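Local coordinates for protein phosphopantetheine adenylyltransferase (Archaeoglobus fulgidus, PDB 3DO8) that probably transfers an adenylyl group reversibly from ATP to 4'-phosphopantetheine, making dephospho-CoA and pyrophosphate on the pathway to coenzyme A, at residues M1-F9 against L26-T36; H16-I24 against Y61-E69. All coordinates share one frame; numbering follows the deposited sequence.

Contact 1: residues M1-F9 against L26-T36; sequences MKVALGGTF and LGGRDITIGVT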
ATOM      1  N   MET A   1       5.859   5.319  15.866  1.00 28.75           N
ATOM      2  CA  MET A   1       4.824   4.306  15.609  1.00 28.28           C
ATOM      3  C   MET A   1       4.858   3.940  14.112  1.00 25.85           C
ATOM      4  O   MET A   1       4.997   4.805  13.286  1.00 26.57           O
ATOM      5  CB  MET A   1       3.521   4.956  16.051  1.00 30.12           C
ATOM      6  CG  MET A   1       2.692   4.087  16.855  1.00 32.38           C
ATOM      7  SD  MET A   1       2.041   3.060  15.563  1.00 34.54           S
ATOM      8  CE  MET A   1       1.662   1.586  16.488  1.00 34.68           C
ATOM      9  N   LYS A   2       4.787   2.667  13.730  1.00 23.67           N
ATOM     10  CA  LYS A   2       5.207   2.353  12.418  1.00 21.04           C
ATOM     11  C   LYS A   2       4.073   2.793  11.454  1.00 18.36           C
ATOM     12  O   LYS A   2       4.359   3.501  10.487  1.00 17.95           O
ATOM     13  CB  LYS A   2       5.627   0.875  12.209  1.00 20.99           C
ATOM     14  CG  LYS A   2       6.511   0.693  11.006  1.00 25.93           C
ATOM     15  CD  LYS A   2       7.138  -0.687  10.961  1.00 25.23           C
ATOM     16  CE  LYS A   2       7.867  -0.930   9.665  1.00 28.95           C
ATOM     17  NZ  LYS A   2       9.300  -0.604   9.788  1.00 30.26           N
ATOM     18  N   VAL A   3       2.812   2.386  11.708  1.00 14.40           N
ATOM     19  CA  VAL A   3       1.754   2.548  10.679  1.00 14.06           C
ATOM     20  C   VAL A   3       0.457   3.125  11.273  1.00 12.89           C
ATOM     21  O   VAL A   3      -0.038   2.618  12.291  1.00 14.14           O
ATOM     22  CB  VAL A   3       1.403   1.205  10.001  1.00 13.71           C
ATOM     23  CG1 VAL A   3       0.353   1.434   8.908  1.00 15.31           C
ATOM     24  CG2 VAL A   3       2.641   0.513   9.460  1.00 16.19           C
ATOM     25  N   ALA A   4      -0.077   4.167  10.627  1.00 12.21           N
ATOM     26  CA  ALA A   4      -1.379   4.774  10.901  1.00 12.13           C
ATOM     27  C   ALA A   4      -2.443   4.318   9.911  1.00 11.99           C
ATOM     28  O   ALA A   4      -2.171   4.226   8.738  1.00 12.37           O
ATOM     29  CB  ALA A   4      -1.283   6.252  10.820  1.00 12.90           C
ATOM     30  N   LEU A   5      -3.621   4.006  10.433  1.00 13.40           N
ATOM     31  CA  LEU A   5      -4.798   3.652   9.673  1.00 12.60           C
ATOM     32  C   LEU A   5      -5.977   4.209  10.451  1.00 12.39           C
ATOM     33  O   LEU A   5      -6.011   4.102  11.643  1.00 13.27           O
ATOM     34  CB  LEU A   5      -4.957   2.112   9.614  1.00 13.90           C
ATOM     35  CG  LEU A   5      -6.248   1.534   9.084  1.00 16.06           C
ATOM     36  CD1 LEU A   5      -6.492   1.960   7.637  1.00 16.87           C
ATOM     37  CD2 LEU A   5      -6.201   0.057   9.205  1.00 14.54           C
ATOM     38  N   GLY A   6      -6.960   4.756   9.764  1.00 12.20           N
ATOM     39  CA  GLY A   6      -8.147   5.280  10.419  1.00 13.19           C
ATOM     40  C   GLY A   6      -9.415   5.015   9.655  1.00 13.49           C
ATOM     41  O   GLY A   6      -9.376   4.729   8.466  1.00 15.10           O
ATOM     42  N   GLY A   7     -10.538   5.088  10.357  1.00 12.80           N
ATOM     43  CA  GLY A   7     -11.824   4.889   9.723  1.00 14.21           C
ATOM     44  C   GLY A   7     -12.976   4.936  10.701  1.00 13.50           C
ATOM     45  O   GLY A   7     -12.791   5.077  11.901  1.00 13.18           O
ATOM     46  N   THR A   8     -14.175   4.845  10.137  1.00 14.15           N
ATOM     47  CA  THR A   8     -15.403   4.699  10.900  1.00 14.26           C
ATOM     48  C   THR A   8     -15.749   3.208  11.042  1.00 14.59           C
ATOM     49  O   THR A   8     -16.200   2.798  12.077  1.00 14.76           O
ATOM     50  CB  THR A   8     -16.554   5.471  10.222  1.00 15.05           C
ATOM     51  OG1 THR A   8     -16.276   6.861  10.287  1.00 15.52           O
ATOM     52  CG2 THR A   8     -17.863   5.186  10.904  1.00 15.72           C
ATOM     53  N   PHE A   9     -15.515   2.423   9.996  1.00 14.99           N
ATOM     54  CA  PHE A   9     -15.663   0.951  10.029  1.00 15.71           C
ATOM     55  C   PHE A   9     -17.095   0.542  10.283  1.00 16.39           C
ATOM     56  O   PHE A   9     -17.355  -0.414  11.048  1.00 17.49           O
ATOM     57  CB  PHE A   9     -14.714   0.293  11.055  1.00 15.53           C
ATOM     58  CG  PHE A   9     -13.255   0.592  10.813  1.00 15.67           C
ATOM     59  CD1 PHE A   9     -12.548  -0.055   9.803  1.00 15.89           C
ATOM     60  CD2 PHE A   9     -12.585   1.536  11.583  1.00 13.72           C
ATOM     61  CE1 PHE A   9     -11.182   0.227   9.580  1.00 14.96           C
ATOM     62  CE2 PHE A   9     -11.272   1.846  11.346  1.00 14.05           C
ATOM     63  CZ  PHE A   9     -10.550   1.195  10.357  1.00 14.38           C
ATOM     64  N   LEU A  26       2.596  -4.203   6.852  1.00 13.14           N
ATOM     65  CA  LEU A  26       3.620  -3.168   6.934  1.00 13.62           C
ATOM     66  C   LEU A  26       4.162  -2.995   8.334  1.00 14.05           C
ATOM     67  O   LEU A  26       5.364  -2.753   8.489  1.00 16.58           O
ATOM     68  CB  LEU A  26       3.090  -1.801   6.452  1.00 12.95           C
ATOM     69  CG  LEU A  26       2.834  -1.678   4.957  1.00 13.32           C
ATOM     70  CD1 LEU A  26       2.165  -0.312   4.637  1.00 15.92           C
ATOM     71  CD2 LEU A  26       4.113  -1.880   4.138  1.00 18.05           C
ATOM     72  N   GLY A  27       3.280  -3.041   9.341  1.00 15.19           N
ATOM     73  CA  GLY A  27       3.612  -2.602  10.701  1.00 15.35           C
ATOM     74  C   GLY A  27       3.625  -3.653  11.786  1.00 16.01           C
ATOM     75  O   GLY A  27       4.132  -3.402  12.882  1.00 15.93           O
ATOM     76  N   GLY A  28       3.041  -4.815  11.508  1.00 15.76           N
ATOM     77  CA  GLY A  28       2.885  -5.849  12.526  1.00 16.84           C
ATOM     78  C   GLY A  28       2.032  -5.321  13.657  1.00 16.82           C
ATOM     79  O   GLY A  28       1.008  -4.726  13.431  1.00 18.04           O
ATOM     80  N   ARG A  29       2.496  -5.500  14.896  1.00 17.64           N
ATOM     81  CA  ARG A  29       1.822  -4.974  16.076  1.00 19.03           C
ATOM     82  C   ARG A  29       2.052  -3.466  16.280  1.00 19.02           C
ATOM     83  O   ARG A  29       1.433  -2.859  17.174  1.00 20.44           O
ATOM     84  CB  ARG A  29       2.344  -5.668  17.304  1.00 20.25           C
ATOM     85  CG  ARG A  29       2.385  -7.208  17.245  1.00 24.86           C
ATOM     86  CD  ARG A  29       1.114  -7.831  17.599  1.00 27.48           C
ATOM     87  NE  ARG A  29       0.612  -7.382  18.908  1.00 29.06           N
ATOM     88  CZ  ARG A  29       0.685  -8.046  20.062  1.00 29.08           C
ATOM     89  NH1 ARG A  29       0.150  -7.489  21.145  1.00 29.21           N
ATOM     90  NH2 ARG A  29       1.245  -9.253  20.145  1.00 26.69           N
ATOM     91  N   ASP A  30       2.912  -2.863  15.457  1.00 18.63           N
ATOM     92  CA  ASP A  30       3.321  -1.462  15.616  1.00 19.92           C
ATOM     93  C   ASP A  30       2.414  -0.626  14.737  1.00 20.38           C
ATOM     94  O   ASP A  30       2.868   0.180  13.933  1.00 21.75           O
ATOM     95  CB  ASP A  30       4.793  -1.310  15.180  1.00 20.66           C
ATOM     96  CG  ASP A  30       5.488  -0.058  15.739  1.00 22.83           C
ATOM     97  OD1 ASP A  30       4.833   0.782  16.391  1.00 27.63           O
ATOM     98  OD2 ASP A  30       6.730   0.074  15.494  1.00 28.91           O
ATOM     99  N   ILE A  31       1.133  -0.855  14.869  1.00 20.35           N
ATOM    100  CA  ILE A  31       0.110  -0.109  14.134  1.00 19.54           C
ATOM    101  C   ILE A  31      -0.813   0.508  15.166  1.00 18.50           C
ATOM    102  O   ILE A  31      -0.965  -0.004  16.279  1.00 16.83           O
ATOM    103  CB  ILE A  31      -0.706  -0.988  13.190  1.00 20.15           C
ATOM    104  CG1 ILE A  31      -1.570  -2.024  13.936  1.00 20.47           C
ATOM    105  CG2 ILE A  31       0.219  -1.722  12.205  1.00 22.69           C
ATOM    106  CD1 ILE A  31      -2.510  -2.728  12.991  1.00 23.46           C
ATOM    107  N   THR A  32      -1.412   1.610  14.761  1.00 16.49           N
ATOM    108  CA  THR A  32      -2.479   2.248  15.502  1.00 16.34           C
ATOM    109  C   THR A  32      -3.637   2.387  14.576  1.00 14.94           C
ATOM    110  O   THR A  32      -3.481   2.949  13.473  1.00 15.40           O
ATOM    111  CB  THR A  32      -2.052   3.625  16.028  1.00 16.82           C
ATOM    112  OG1 THR A  32      -0.880   3.467  16.836  1.00 21.43           O
ATOM    113  CG2 THR A  32      -3.104   4.229  16.859  1.00 19.14           C
ATOM    114  N   ILE A  33      -4.789   1.839  14.991  1.00 14.18           N
ATOM    115  CA  ILE A  33      -6.010   1.964  14.241  1.00 13.20           C
ATOM    116  C   ILE A  33      -6.891   3.019  14.917  1.00 13.18           C
ATOM    117  O   ILE A  33      -7.318   2.831  16.060  1.00 13.87           O
ATOM    118  CB  ILE A  33      -6.803   0.625  14.137  1.00 12.09           C
ATOM    119  CG1 ILE A  33      -5.916  -0.488  13.546  1.00 12.71           C
ATOM    120  CG2 ILE A  33      -8.047   0.852  13.296  1.00 14.20           C
ATOM    121  CD1 ILE A  33      -6.658  -1.811  13.349  1.00 15.21           C
ATOM    122  N   GLY A  34      -7.141   4.113  14.213  1.00 12.18           N
ATOM    123  CA  GLY A  34      -8.041   5.137  14.683  1.00 12.70           C
ATOM    124  C   GLY A  34      -9.449   4.764  14.286  1.00 13.13           C
ATOM    125  O   GLY A  34      -9.694   4.374  13.127  1.00 12.92           O
ATOM    126  N   VAL A  35     -10.372   4.891  15.239  1.00 12.36           N
ATOM    127  CA  VAL A  35     -11.790   4.701  14.963  1.00 13.23           C
ATOM    128  C   VAL A  35     -12.503   6.021  15.309  1.00 13.64           C
ATOM    129  O   VAL A  35     -12.325   6.575  16.407  1.00 13.78           O
ATOM    130  CB  VAL A  35     -12.320   3.501  15.769  1.00 12.50           C
ATOM    131  CG1 VAL A  35     -13.853   3.403  15.637  1.00 13.44           C
ATOM    132  CG2 VAL A  35     -11.585   2.215  15.312  1.00 12.66           C
ATOM    133  N   THR A  36     -13.309   6.523  14.376  1.00 13.52           N
ATOM    134  CA  THR A  36     -13.942   7.827  14.549  1.00 14.83           C
ATOM    135  C   THR A  36     -14.889   7.835  15.751  1.00 15.63           C
ATOM    136  O   THR A  36     -15.624   6.874  16.003  1.00 15.00           O
ATOM    137  CB  THR A  36     -14.729   8.227  13.291  1.00 15.02           C
ATOM    138  OG1 THR A  36     -15.614   7.169  12.937  1.00 15.22           O
ATOM    139  CG2 THR A  36     -13.800   8.528  12.113  1.00 15.83           C
TER
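The ring of Phe9 lies obliquely against Ile33 and Val35: its CZ is 3.9 Å from Ile33 CG2, and its CD2 meets Val35 CG2. Gly34 O sits near the ring plane at the edge, 3.5 Å from Phe9 CE2. Gly7 has to be small, because a beta carbon there would run into Phe9 CE2. At the other end of the strand, Val3 directs its methyls with CG1 anti to the backbone N (chi1 -178°), which leaves CG2 to rest on the turn, 3.5 Å from Gly27 CA. Any side chain on Gly27 would collide with this methyl. Val3 CB also packs on Ile31 CG2, and beta-branched residues are at home in such extended backbone.

These are strands 3-7 and 31-36 of a beta-alpha-beta crossover through helix 14-27, in the parallel Rossmann-like sheet expected of a nucleotidyltransferase. Their backbones alternate donors and acceptors in register: Thr32 N reaches Val3 O almost straight (3.0 Å, N-H...O 164°), Leu5 N bonds Thr32 O, and Gly34 N bonds Leu5 O at 2.8 Å. Gly6 and Gly34 pair with their CA atoms only 4.3 Å apart.

Beyond the last bridge the hydroxyls take over, Thr8 OG1 and Thr36 OG1 sharing a hydrogen bond of 2.7 Å, while Arg54 binds the carbonyl oxygens of both threonines. At the opposite end, Lys2 brings CE to within 3.3 Å of Leu26 O, its long aliphatic chain carrying NZ onward to a salt bridge with Glu88.

Contact 2: residues H16-I24 against Y61-E69; sequences HKKLIDVAI and YVMRKYGFE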
ATOM      1  N   HIS A  16     -12.286  -2.337   4.047  1.00 12.59           N
ATOM      2  CA  HIS A  16     -11.608  -2.135   5.321  1.00 13.43           C
ATOM      3  C   HIS A  16     -10.636  -3.283   5.579  1.00 13.14           C
ATOM      4  O   HIS A  16      -9.533  -3.090   6.100  1.00 13.69           O
ATOM      5  CB  HIS A  16     -12.548  -2.071   6.514  1.00 13.25           C
ATOM      6  CG  HIS A  16     -13.547  -0.962   6.476  1.00 14.67           C
ATOM      7  ND1 HIS A  16     -13.209   0.377   6.431  1.00 16.09           N
ATOM      8  CD2 HIS A  16     -14.897  -1.010   6.548  1.00 13.92           C
ATOM      9  CE1 HIS A  16     -14.322   1.099   6.448  1.00 14.34           C
ATOM     10  NE2 HIS A  16     -15.354   0.279   6.497  1.00 18.20           N
ATOM     11  N   LYS A  17     -11.060  -4.503   5.287  1.00 12.70           N
ATOM     12  CA  LYS A  17     -10.204  -5.653   5.491  1.00 13.29           C
ATOM     13  C   LYS A  17      -8.931  -5.597   4.646  1.00 12.95           C
ATOM     14  O   LYS A  17      -7.846  -6.001   5.114  1.00 13.58           O
ATOM     15  CB  LYS A  17     -10.986  -6.935   5.330  1.00 13.51           C
ATOM     16  CG  LYS A  17     -12.133  -7.004   6.346  1.00 14.06           C
ATOM     17  CD  LYS A  17     -12.998  -8.244   6.155  1.00 15.90           C
ATOM     18  CE  LYS A  17     -14.180  -8.262   7.096  1.00 17.87           C
ATOM     19  NZ  LYS A  17     -15.085  -9.456   6.914  1.00 18.53           N
ATOM     20  N   LYS A  18      -9.021  -5.037   3.438  1.00 12.91           N
ATOM     21  CA  LYS A  18      -7.810  -4.860   2.635  1.00 13.91           C
ATOM     22  C   LYS A  18      -6.882  -3.846   3.284  1.00 13.08           C
ATOM     23  O   LYS A  18      -5.666  -4.052   3.350  1.00 13.01           O
ATOM     24  CB  LYS A  18      -8.141  -4.450   1.216  1.00 14.14           C
ATOM     25  CG  LYS A  18      -8.860  -5.523   0.413  1.00 16.78           C
ATOM     26  CD  LYS A  18      -9.350  -5.027  -0.943  1.00 19.10           C
ATOM     27  CE  LYS A  18      -9.751  -6.211  -1.838  1.00 22.60           C
ATOM     28  NZ  LYS A  18     -10.182  -5.692  -3.159  1.00 27.88           N
ATOM     29  N   LEU A  19      -7.448  -2.743   3.752  1.00 12.55           N
ATOM     30  CA  LEU A  19      -6.645  -1.721   4.417  1.00 12.88           C
ATOM     31  C   LEU A  19      -5.920  -2.319   5.630  1.00 12.80           C
ATOM     32  O   LEU A  19      -4.736  -2.054   5.872  1.00 12.07           O
ATOM     33  CB  LEU A  19      -7.524  -0.572   4.896  1.00 14.18           C
ATOM     34  CG  LEU A  19      -8.238   0.310   3.890  1.00 17.04           C
ATOM     35  CD1 LEU A  19      -8.793   1.588   4.584  1.00 18.47           C
ATOM     36  CD2 LEU A  19      -7.313   0.644   2.741  1.00 19.93           C
ATOM     37  N   ILE A  20      -6.671  -3.067   6.426  1.00 12.27           N
ATOM     38  CA  ILE A  20      -6.139  -3.660   7.639  1.00 12.20           C
ATOM     39  C   ILE A  20      -5.019  -4.644   7.290  1.00 11.45           C
ATOM     40  O   ILE A  20      -3.967  -4.681   7.977  1.00 12.52           O
ATOM     41  CB  ILE A  20      -7.268  -4.350   8.473  1.00 11.20           C
ATOM     42  CG1 ILE A  20      -8.155  -3.287   9.115  1.00 12.10           C
ATOM     43  CG2 ILE A  20      -6.707  -5.281   9.549  1.00 12.79           C
ATOM     44  CD1 ILE A  20      -9.514  -3.769   9.613  1.00 12.89           C
ATOM     45  N   ASP A  21      -5.215  -5.442   6.230  1.00 11.22           N
ATOM     46  CA  ASP A  21      -4.197  -6.436   5.841  1.00 10.93           C
ATOM     47  C   ASP A  21      -2.904  -5.711   5.472  1.00 10.42           C
ATOM     48  O   ASP A  21      -1.821  -6.101   5.860  1.00 11.06           O
ATOM     49  CB  ASP A  21      -4.657  -7.259   4.639  1.00 11.64           C
ATOM     50  CG  ASP A  21      -3.761  -8.457   4.377  1.00 12.80           C
ATOM     51  OD1 ASP A  21      -3.638  -9.304   5.295  1.00 15.25           O
ATOM     52  OD2 ASP A  21      -3.187  -8.549   3.242  1.00 14.13           O
ATOM     53  N   VAL A  22      -3.027  -4.680   4.655  1.00 10.55           N
ATOM     54  CA  VAL A  22      -1.840  -3.932   4.211  1.00 11.13           C
ATOM     55  C   VAL A  22      -1.160  -3.307   5.449  1.00 10.90           C
ATOM     56  O   VAL A  22       0.040  -3.407   5.618  1.00 11.79           O
ATOM     57  CB  VAL A  22      -2.192  -2.861   3.121  1.00 11.06           C
ATOM     58  CG1 VAL A  22      -1.037  -1.888   2.909  1.00 12.23           C
ATOM     59  CG2 VAL A  22      -2.643  -3.536   1.825  1.00 11.82           C
ATOM     60  N   ALA A  23      -1.934  -2.686   6.328  1.00 11.24           N
ATOM     61  CA  ALA A  23      -1.362  -2.016   7.495  1.00 11.85           C
ATOM     62  C   ALA A  23      -0.610  -3.009   8.380  1.00 11.80           C
ATOM     63  O   ALA A  23       0.476  -2.707   8.859  1.00 12.41           O
ATOM     64  CB  ALA A  23      -2.429  -1.287   8.298  1.00 12.84           C
ATOM     65  N   ILE A  24      -1.187  -4.193   8.615  1.00 12.42           N
ATOM     66  CA  ILE A  24      -0.557  -5.185   9.467  1.00 12.68           C
ATOM     67  C   ILE A  24       0.676  -5.807   8.831  1.00 12.17           C
ATOM     68  O   ILE A  24       1.668  -6.076   9.519  1.00 13.55           O
ATOM     69  CB  ILE A  24      -1.569  -6.256   9.946  1.00 13.00           C
ATOM     70  CG1 ILE A  24      -2.605  -5.575  10.855  1.00 13.51           C
ATOM     71  CG2 ILE A  24      -0.852  -7.373  10.650  1.00 13.87           C
ATOM     72  CD1 ILE A  24      -3.769  -6.452  11.353  1.00 12.90           C
ATOM     73  N   TYR A  61     -12.164  -8.727  14.817  1.00 11.76           N
ATOM     74  CA  TYR A  61     -11.767  -9.127  13.447  1.00 12.36           C
ATOM     75  C   TYR A  61     -10.253  -9.347  13.389  1.00 11.63           C
ATOM     76  O   TYR A  61      -9.759 -10.379  12.908  1.00 12.36           O
ATOM     77  CB  TYR A  61     -12.220  -8.092  12.403  1.00 13.47           C
ATOM     78  CG  TYR A  61     -11.606  -8.401  11.068  1.00 11.48           C
ATOM     79  CD1 TYR A  61     -12.110  -9.420  10.282  1.00 12.93           C
ATOM     80  CD2 TYR A  61     -10.470  -7.722  10.617  1.00 11.47           C
ATOM     81  CE1 TYR A  61     -11.529  -9.761   9.112  1.00 15.21           C
ATOM     82  CE2 TYR A  61      -9.867  -8.046   9.407  1.00 11.88           C
ATOM     83  CZ  TYR A  61     -10.414  -9.082   8.650  1.00 13.60           C
ATOM     84  OH  TYR A  61      -9.882  -9.498   7.464  1.00 15.02           O
ATOM     85  N   VAL A  62      -9.502  -8.359  13.868  1.00 11.58           N
ATOM     86  CA  VAL A  62      -8.044  -8.469  13.902  1.00 11.94           C
ATOM     87  C   VAL A  62      -7.556  -9.655  14.762  1.00 12.08           C
ATOM     88  O   VAL A  62      -6.642 -10.381  14.364  1.00 13.31           O
ATOM     89  CB  VAL A  62      -7.392  -7.139  14.301  1.00 11.30           C
ATOM     90  CG1 VAL A  62      -5.873  -7.320  14.484  1.00 11.56           C
ATOM     91  CG2 VAL A  62      -7.744  -6.062  13.217  1.00 11.07           C
ATOM     92  N   MET A  63      -8.157  -9.853  15.930  1.00 12.42           N
ATOM     93  CA  MET A  63      -7.807 -11.016  16.752  1.00 13.34           C
ATOM     94  C   MET A  63      -8.035 -12.311  15.983  1.00 13.30           C
ATOM     95  O   MET A  63      -7.157 -13.175  15.941  1.00 13.71           O
ATOM     96  CB  MET A  63      -8.596 -11.023  18.063  1.00 12.85           C
ATOM     97  CG  MET A  63      -8.271 -12.218  18.969  1.00 14.82           C
ATOM     98  SD  MET A  63      -6.496 -12.408  19.493  1.00 17.76           S
ATOM     99  CE  MET A  63      -6.730 -11.166  20.476  1.00  8.33           C
ATOM    100  N   ARG A  64      -9.223 -12.432  15.390  0.50 13.72           N
ATOM    101  CA  ARG A  64      -9.633 -13.641  14.658  0.50 14.56           C
ATOM    102  C   ARG A  64      -8.704 -13.995  13.489  0.50 14.42           C
ATOM    103  O   ARG A  64      -8.348 -15.165  13.321  0.50 14.42           O
ATOM    104  CB  ARG A  64     -11.070 -13.451  14.174  0.50 15.09           C
ATOM    105  CG  ARG A  64     -11.753 -14.653  13.605  0.50 15.34           C
ATOM    106  CD  ARG A  64     -13.291 -14.505  13.671  0.50 17.30           C
ATOM    107  NE  ARG A  64     -13.834 -13.311  12.990  0.50 16.86           N
ATOM    108  CZ  ARG A  64     -14.179 -12.153  13.583  0.50 17.38           C
ATOM    109  NH1 ARG A  64     -14.021 -11.988  14.893  0.50 13.17           N
ATOM    110  NH2 ARG A  64     -14.688 -11.137  12.852  0.50 20.95           N
ATOM    111  N   LYS A  65      -8.289 -12.985  12.712  1.00 13.80           N
ATOM    112  CA  LYS A  65      -7.480 -13.167  11.484  1.00 14.41           C
ATOM    113  C   LYS A  65      -5.980 -13.045  11.681  1.00 14.43           C
ATOM    114  O   LYS A  65      -5.215 -13.648  10.941  1.00 16.33           O
ATOM    115  CB  LYS A  65      -7.926 -12.199  10.385  1.00 15.92           C
ATOM    116  CG  LYS A  65      -9.311 -12.457   9.881  1.00 19.23           C
ATOM    117  CD  LYS A  65      -9.433 -13.792   9.175  1.00 21.94           C
ATOM    118  CE  LYS A  65     -10.785 -13.949   8.486  1.00 23.96           C
ATOM    119  NZ  LYS A  65     -10.844 -15.272   7.771  1.00 25.58           N
ATOM    120  N   TYR A  66      -5.557 -12.268  12.669  1.00 13.32           N
ATOM    121  CA  TYR A  66      -4.137 -11.957  12.866  1.00 13.30           C
ATOM    122  C   TYR A  66      -3.562 -12.321  14.216  1.00 13.49           C
ATOM    123  O   TYR A  66      -2.340 -12.245  14.394  1.00 13.88           O
ATOM    124  CB  TYR A  66      -3.838 -10.475  12.599  1.00 13.48           C
ATOM    125  CG  TYR A  66      -4.207 -10.090  11.185  1.00 11.89           C
ATOM    126  CD1 TYR A  66      -3.300 -10.255  10.134  1.00 11.09           C
ATOM    127  CD2 TYR A  66      -5.478  -9.591  10.862  1.00 11.93           C
ATOM    128  CE1 TYR A  66      -3.647  -9.914   8.811  1.00 11.94           C
ATOM    129  CE2 TYR A  66      -5.810  -9.270   9.554  1.00 13.26           C
ATOM    130  CZ  TYR A  66      -4.915  -9.468   8.526  1.00 11.02           C
ATOM    131  OH  TYR A  66      -5.291  -9.100   7.224  1.00 11.73           O
ATOM    132  N   GLY A  67      -4.418 -12.712  15.150  1.00 13.02           N
ATOM    133  CA  GLY A  67      -3.959 -13.261  16.425  1.00 13.78           C
ATOM    134  C   GLY A  67      -3.427 -12.252  17.417  1.00 14.04           C
ATOM    135  O   GLY A  67      -2.733 -12.639  18.374  1.00 15.18           O
ATOM    136  N   PHE A  68      -3.776 -10.962  17.255  1.00 13.26           N
ATOM    137  CA  PHE A  68      -3.534  -9.985  18.324  1.00 13.90           C
ATOM    138  C   PHE A  68      -4.650  -8.956  18.422  1.00 14.46           C
ATOM    139  O   PHE A  68      -5.439  -8.790  17.490  1.00 13.19           O
ATOM    140  CB  PHE A  68      -2.177  -9.312  18.149  1.00 14.20           C
ATOM    141  CG  PHE A  68      -2.100  -8.380  16.999  1.00 13.61           C
ATOM    142  CD1 PHE A  68      -2.208  -7.013  17.197  1.00 14.78           C
ATOM    143  CD2 PHE A  68      -1.861  -8.832  15.708  1.00 13.82           C
ATOM    144  CE1 PHE A  68      -2.104  -6.123  16.125  1.00 13.23           C
ATOM    145  CE2 PHE A  68      -1.771  -7.924  14.640  1.00 13.92           C
ATOM    146  CZ  PHE A  68      -1.855  -6.571  14.882  1.00 14.22           C
ATOM    147  N   GLU A  69      -4.728  -8.324  19.585  1.00 15.92           N
ATOM    148  CA  GLU A  69      -5.612  -7.191  19.781  1.00 17.21           C
ATOM    149  C   GLU A  69      -4.885  -5.886  19.416  1.00 16.92           C
ATOM    150  O   GLU A  69      -3.916  -5.489  20.102  1.00 17.49           O
ATOM    151  CB  GLU A  69      -6.010  -7.089  21.251  1.00 18.08           C
ATOM    152  CG  GLU A  69      -7.082  -6.016  21.492  1.00 20.54           C
ATOM    153  CD  GLU A  69      -7.304  -5.736  22.979  1.00 23.59           C
ATOM    154  OE1 GLU A  69      -7.312  -6.717  23.748  1.00 31.39           O
ATOM    155  OE2 GLU A  69      -7.453  -4.552  23.366  1.00 31.71           O
TER
HETATM  156  O   HOH W   1      -7.759  -8.067   6.832  1.00 16.32           O
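Tyr66 and Asp21 make the direct polar link between the two helices. Tyr66 OH donates to Asp21 OD1 at 2.5 Å, and OD1 receives it on its anti lone pair, the one facing away from OD2. OD1 lies at the ring edge, in its plane, and the carboxylate is turned 39° from the ring. Asp21 OD2 is left for Lys25 and for Tyr89 OH of the second subunit, so the buried carboxylate is well supplied with donors.

A water extends this polar patch. It donates to Lys17 O and to Tyr66 OH (2.7 Å from the water oxygen), and it also hydrogen-bonds Tyr61 OH at 2.6 Å. Lys17 O thus holds the water as well as its helical partner, Asp21 N, and Tyr66 OH both gives and accepts. A phenylalanine in place of Tyr66 would probably leave Asp21 OD1 without its short bond and the water with one acceptor fewer.

Apolar contacts fill the remainder. Ile24 CD1 stands over one face of Tyr66 in a CH-pi contact, 3.7 Å from the ring centroid and 17° off its normal. Ile24 has CG1 anti to its carbonyl carbon and CD1 extended beyond it, which carries this methyl toward 61-69, where it also meets Val62 CG1 and Phe68 CZ. Ile20 CG2 packs on Val62 CG2 at 3.9 Å. The extended methylenes of Lys17 lie obliquely against Tyr61, Lys17 CG being 3.5 Å from Tyr61 CZ, an apolar stem that ends in a charge.

The axes of segments 16-24 and 61-66 come no nearer than 11.9 Å and cross at -61°, a gap bridged by large side chains; such packing joins helices from two consecutive beta-alpha-beta crossovers (3-7 to 31-36, and 31-36 to 71-75) on one side of a Rossmann-like sheet.

In the fold
Both contacts are buried, but contact 1 lies near the centre of the chain and contact 2 farther out, their centres about 10 Å apart. Helix 14-27 belongs to both: its last two residues enter contact 1, while residues 16-24 carry contact 2. Ile31 joins the layers by packing on Ile24 and on the backbone of Ala23, and Phe9 meets His16. Contact 1 is governed by main-chain hydrogen bonding, with glycines and mostly small or branched side chains. Contact 2, helix against helix, relies on large aromatic and aliphatic groups, a carboxylate and a water. Each also reaches the second subunit, through Leu26 and Asp21 respectively.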